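Probable protein phosphatase 2C 50 (Oryza sativa subsp. japonica, PDB 5ZCG) probably removes phosphate from phosphoserine and phosphothreonine residues of proteins, as a magnesium-dependent phosphatase of the PP2C family. Local coordinates at residues Glu17-Ala22 with Tyr71-Ile76; Gly143-Val148 with Leu211-Ser216. The protein carries 5 engineered substitutions. All coordinates share one frame; numbering follows the deposited sequence.

Contact 1: Glu17-Ala22 with Tyr71-Ile76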
loop_
_atom_site.group_PDB
_atom_site.type_symbol
_atom_site.label_atom_id
_atom_site.label_comp_id
_atom_site.label_asym_id
_atom_site.label_seq_id
_atom_site.Cartn_x
_atom_site.Cartn_y
_atom_site.Cartn_z
ATOM N N GLU A 17 11.351 -1.144 0.994
ATOM C CA GLU A 17 10.134 -0.382 1.242
ATOM C C GLU A 17 9.267 -0.991 2.331
ATOM O O GLU A 17 8.168 -0.480 2.583
ATOM C CB GLU A 17 9.320 -0.239 -0.050
ATOM C CG GLU A 17 10.101 0.446 -1.166
ATOM C CD GLU A 17 9.332 0.505 -2.468
ATOM O OE1 GLU A 17 9.689 1.340 -3.325
ATOM O OE2 GLU A 17 8.376 -0.281 -2.637
ATOM N N ASP A 18 9.714 -2.071 2.961
ATOM C CA ASP A 18 9.094 -2.559 4.180
ATOM C C ASP A 18 9.561 -1.708 5.354
ATOM O O ASP A 18 10.700 -1.230 5.385
ATOM C CB ASP A 18 9.484 -4.017 4.438
ATOM C CG ASP A 18 8.583 -5.020 3.738
ATOM O OD1 ASP A 18 7.804 -4.631 2.843
ATOM O OD2 ASP A 18 8.680 -6.220 4.079
ATOM N N ALA A 19 8.666 -1.514 6.322
ATOM C CA ALA A 19 9.000 -0.881 7.588
ATOM C C ALA A 19 8.363 -1.686 8.711
ATOM O O ALA A 19 7.429 -2.465 8.494
ATOM C CB ALA A 19 8.531 0.579 7.645
ATOM N N SER A 20 8.875 -1.484 9.923
ATOM C CA SER A 20 8.350 -2.206 11.069
ATOM C C SER A 20 8.461 -1.337 12.312
ATOM O O SER A 20 9.247 -0.388 12.369
ATOM C CB SER A 20 9.080 -3.539 11.265
ATOM O OG SER A 20 10.405 -3.322 11.709
ATOM N N ALA A 21 7.652 -1.674 13.309
ATOM C CA ALA A 21 7.628 -0.950 14.571
ATOM C C ALA A 21 7.469 -1.937 15.715
ATOM O O ALA A 21 6.722 -2.913 15.599
ATOM C CB ALA A 21 6.491 0.080 14.616
ATOM N N ALA A 22 8.178 -1.674 16.811
ATOM C CA ALA A 22 8.039 -2.431 18.048
ATOM C C ALA A 22 8.221 -1.446 19.194
ATOM O O ALA A 22 9.340 -1.001 19.462
ATOM C CB ALA A 22 9.054 -3.567 18.128
ATOM N N TYR A 71 6.226 6.493 7.393
ATOM C CA TYR A 71 5.314 7.354 8.135
ATOM C C TYR A 71 4.437 6.532 9.071
ATOM O O TYR A 71 4.171 6.946 10.204
ATOM C CB TYR A 71 4.456 8.177 7.174
ATOM C CG TYR A 71 3.706 9.282 7.877
ATOM C CD1 TYR A 71 4.326 10.490 8.170
ATOM C CD2 TYR A 71 2.386 9.109 8.271
ATOM C CE1 TYR A 71 3.651 11.495 8.826
ATOM C CE2 TYR A 71 1.697 10.115 8.931
ATOM C CZ TYR A 71 2.337 11.305 9.199
ATOM O OH TYR A 71 1.663 12.302 9.854
ATOM N N CYS A 72 3.985 5.359 8.619
ATOM C CA CYS A 72 3.190 4.502 9.492
ATOM C C CYS A 72 4.013 4.044 10.685
ATOM O O CYS A 72 3.558 4.131 11.834
ATOM C CB CYS A 72 2.651 3.307 8.713
ATOM S SG CYS A 72 1.303 3.716 7.581
ATOM N N ARG A 73 5.250 3.596 10.425
ATOM C CA ARG A 73 6.149 3.185 11.500
ATOM C C ARG A 73 6.308 4.279 12.549
ATOM O O ARG A 73 6.386 3.992 13.748
ATOM C CB ARG A 73 7.519 2.796 10.932
ATOM C CG ARG A 73 8.606 2.651 11.991
ATOM C CD ARG A 73 10.007 2.553 11.388
ATOM N NE ARG A 73 10.469 3.828 10.850
ATOM C CZ ARG A 73 11.192 3.958 9.741
ATOM N NH1 ARG A 73 11.544 2.887 9.040
ATOM N NH2 ARG A 73 11.565 5.164 9.334
ATOM N N GLU A 74 6.376 5.539 12.117
ATOM C CA GLU A 74 6.604 6.626 13.066
ATOM C C GLU A 74 5.328 7.165 13.710
ATOM O O GLU A 74 5.398 7.718 14.813
ATOM C CB GLU A 74 7.345 7.783 12.383
ATOM C CG GLU A 74 8.669 7.378 11.745
ATOM C CD GLU A 74 9.803 7.271 12.755
ATOM O OE1 GLU A 74 10.930 6.916 12.352
ATOM O OE2 GLU A 74 9.567 7.541 13.951
ATOM N N ARG A 75 4.168 7.011 13.070
ATOM C CA ARG A 75 2.970 7.724 13.502
ATOM C C ARG A 75 1.852 6.854 14.058
ATOM O O ARG A 75 1.058 7.354 14.863
ATOM C CB ARG A 75 2.398 8.551 12.343
ATOM C CG ARG A 75 3.048 9.914 12.192
ATOM C CD ARG A 75 2.871 10.760 13.443
ATOM N NE ARG A 75 1.539 11.343 13.532
ATOM C CZ ARG A 75 1.165 12.197 14.479
ATOM N NH1 ARG A 75 2.029 12.563 15.416
ATOM N NH2 ARG A 75 -0.069 12.686 14.491
ATOM N N ILE A 76 1.707 5.603 13.608
ATOM C CA ILE A 76 0.526 4.845 14.009
ATOM C C ILE A 76 0.499 4.660 15.520
ATOM O O ILE A 76 -0.549 4.822 16.153
ATOM C CB ILE A 76 0.450 3.496 13.278
ATOM C CG1 ILE A 76 -0.067 3.703 11.854
ATOM C CG2 ILE A 76 -0.469 2.545 14.041
ATOM C CD1 ILE A 76 -0.369 2.418 11.126
HETATM O O HOH W 1 11.555 0.018 9.821
#
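R73 reaches from helix 67-91 over strand 18-22, lying across the carbonyl of S20 with A19 and A21 beside it. R73 CB starts toward the strand and sits 4.1 Å from the methyl CB of A19. The next carbon comes closest to the strand: R73 CG lies 3.1 Å from S20 O, a close approach, and R73 CD follows at 3.2 Å from the same S20 O. With CG anti to the backbone N (chi1 167°) the chain leaves the helix over that carbonyl, and a bend at chi3 (72°) then turns the guanidinium back along the strand toward A19. Here, in the PP2C fold, a helix is packed against one of two antiparallel sheets; strand 18-22 and helix 71-76 run nearly parallel, 20° apart, with axes 7.5 Å from each other. So close an approach suits alanine: A19 and A21 both point at the helix with a single methyl, that of A21 resting 4.0 Å from R73 O, while C72 and I76 pack on F60 of the neighbouring strand. At the tip, NH1 of R73 gives a hydrogen bond to a water 3.0 Å away that lies at the edge of the guanidinium, and the same water accepts from S20 N. A leucine in place of R73 would probably leave this water without its donor from the helix and the carboxylate of E74 without its ion-pair mate. That pair is a long one, a weak bond from R73 NE to E74 OE1 at 3.5 Å.

Contact 2: Gly143-Val148 with Leu211-Ser216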
loop_
_atom_site.group_PDB
_atom_site.type_symbol
_atom_site.label_atom_id
_atom_site.label_comp_id
_atom_site.label_asym_id
_atom_site.label_seq_id
_atom_site.Cartn_x
_atom_site.Cartn_y
_atom_site.Cartn_z
ATOM N N GLY A 143 1.735 4.066 -1.108
ATOM C CA GLY A 143 0.890 3.500 -0.079
ATOM C C GLY A 143 1.633 2.511 0.792
ATOM O O GLY A 143 2.844 2.306 0.658
ATOM N N SER A 144 0.882 1.884 1.694
ATOM C CA SER A 144 1.472 0.869 2.548
ATOM C C SER A 144 0.370 0.014 3.152
ATOM O O SER A 144 -0.756 0.477 3.349
ATOM C CB SER A 144 2.321 1.494 3.659
ATOM O OG SER A 144 2.749 0.506 4.580
ATOM N N THR A 145 0.701 -1.248 3.410
ATOM C CA THR A 145 -0.127 -2.040 4.298
ATOM C C THR A 145 0.147 -1.628 5.734
ATOM O O THR A 145 1.091 -0.888 6.029
ATOM C CB THR A 145 0.150 -3.530 4.140
ATOM O OG1 THR A 145 1.347 -3.873 4.859
ATOM C CG2 THR A 145 0.333 -3.877 2.682
ATOM N N ALA A 146 -0.692 -2.119 6.637
ATOM C CA ALA A 146 -0.510 -1.876 8.060
ATOM C C ALA A 146 -1.134 -3.054 8.786
ATOM O O ALA A 146 -2.359 -3.192 8.796
ATOM C CB ALA A 146 -1.152 -0.555 8.491
ATOM N N VAL A 147 -0.310 -3.912 9.374
ATOM C CA VAL A 147 -0.807 -4.956 10.255
ATOM C C VAL A 147 -0.197 -4.694 11.623
ATOM O O VAL A 147 1.032 -4.652 11.767
ATOM C CB VAL A 147 -0.495 -6.374 9.730
ATOM C CG1 VAL A 147 0.997 -6.590 9.504
ATOM C CG2 VAL A 147 -1.072 -7.434 10.659
ATOM N N VAL A 148 -1.049 -4.433 12.612
ATOM C CA VAL A 148 -0.565 -4.078 13.936
ATOM C C VAL A 148 -1.211 -4.988 14.967
ATOM O O VAL A 148 -2.352 -5.438 14.817
ATOM C CB VAL A 148 -0.811 -2.585 14.279
ATOM C CG1 VAL A 148 -0.415 -1.683 13.102
ATOM C CG2 VAL A 148 -2.249 -2.343 14.698
ATOM N N LEU A 211 -3.710 -2.409 -8.546
ATOM C CA LEU A 211 -3.210 -2.662 -7.202
ATOM C C LEU A 211 -3.763 -3.981 -6.690
ATOM O O LEU A 211 -4.976 -4.209 -6.728
ATOM C CB LEU A 211 -3.607 -1.520 -6.256
ATOM C CG LEU A 211 -2.958 -1.445 -4.873
ATOM C CD1 LEU A 211 -1.533 -0.929 -4.992
ATOM C CD2 LEU A 211 -3.766 -0.551 -3.959
ATOM N N ALA A 212 -2.870 -4.843 -6.205
ATOM C CA ALA A 212 -3.223 -6.197 -5.798
ATOM C C ALA A 212 -3.746 -6.269 -4.372
ATOM O O ALA A 212 -3.682 -7.334 -3.752
ATOM C CB ALA A 212 -2.019 -7.131 -5.971
ATOM N N MET A 213 -4.256 -5.161 -3.844
ATOM C CA MET A 213 -4.874 -5.119 -2.532
ATOM C C MET A 213 -6.048 -4.152 -2.574
ATOM O O MET A 213 -6.030 -3.159 -3.308
ATOM C CB MET A 213 -3.892 -4.676 -1.446
ATOM C CG MET A 213 -3.390 -3.249 -1.608
ATOM S SD MET A 213 -2.217 -2.825 -0.310
ATOM C CE MET A 213 -1.639 -4.446 0.069
ATOM N N SER A 214 -7.082 -4.461 -1.795
ATOM C CA SER A 214 -8.296 -3.657 -1.767
ATOM C C SER A 214 -8.298 -2.618 -0.653
ATOM O O SER A 214 -9.170 -1.742 -0.645
ATOM C CB SER A 214 -9.526 -4.564 -1.631
ATOM O OG SER A 214 -9.337 -5.537 -0.624
ATOM N N ARG A 215 -7.360 -2.701 0.290
ATOM C CA ARG A 215 -7.252 -1.735 1.372
ATOM C C ARG A 215 -5.786 -1.418 1.606
ATOM O O ARG A 215 -4.925 -2.294 1.465
ATOM C CB ARG A 215 -7.884 -2.252 2.674
ATOM C CG ARG A 215 -9.290 -2.790 2.503
ATOM C CD ARG A 215 -10.082 -2.744 3.788
ATOM N NE ARG A 215 -11.306 -3.524 3.661
ATOM C CZ ARG A 215 -12.140 -3.778 4.662
ATOM N NH1 ARG A 215 -11.880 -3.309 5.878
ATOM N NH2 ARG A 215 -13.231 -4.502 4.447
ATOM N N SER A 216 -5.513 -0.169 1.962
ATOM C CA SER A 216 -4.165 0.283 2.285
ATOM C C SER A 216 -4.263 1.658 2.929
ATOM O O SER A 216 -5.334 2.269 2.978
ATOM C CB SER A 216 -3.268 0.333 1.043
ATOM O OG SER A 216 -3.250 1.635 0.489
#
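The backbones of G143-V148 and L211-S216 come nearest at T145 and S216, whose CA atoms are 5.1 Å apart, where strand 143-151 is interrupted at T145 and the loop from L211 to S216 is about to become strand 217-218. Strand 143-151 is an inner strand of one of the two antiparallel sheets of the PP2C fold: S144 pairs through its backbone with I217 of the short strand 217-218, and T145 with D61, a magnesium ligand. The side chain of T145 comes within about 7 Å of a bound magnesium. Both branches of this threonine are used. OG1 is hydrogen-bonded to D61 N and to S164 OG, which fixes the rotation about chi1 (79°), and the methyl CG2 is left to meet M213, whose side chain crosses it at about a right angle. A long, unbranched methionine suits a loop that must reach back to the sheet: from CB, which points toward the strand, the chain extends through chi2 and then bends at chi3, bringing M213 SD to 4.1 Å from T145 CG2. H63 of strand 53-63 and D163 also touch the side chain of M213. Next to this, the small side chain of S216 lets the loop draw in close: its CB packs 3.4 Å from S144 O, while its OG is hydrogen-bonded to D219. S144 turns away from the loop, and its OG donates to T145 O at 2.6 Å, in the carbonyl plane and on a lone pair. The tightest carbon pair is at the methyls, T145 CG2 to M213 CE at 3.3 Å.

Overall arrangement
Along the chain contact 1 is complete before the first residue of contact 2, and their centres lie 13 Å apart on one antiparallel sheet. Strand 53-63 joins them: it pairs with strand 18-28 of contact 1 on one side and with strand 143-151 of contact 2 on the other, and it brings in the magnesium ligands D61 and G62. Helix 67-91, which follows that strand, lies over the sheet and links the two directly, I76 CD1 resting 4.0 Å from A146 CB. Contact 1 joins helix 67-91 to strand 18-28, whereas contact 2 joins the 211-216 loop to the sheet nearer the metal, two parts of one phosphatase domain.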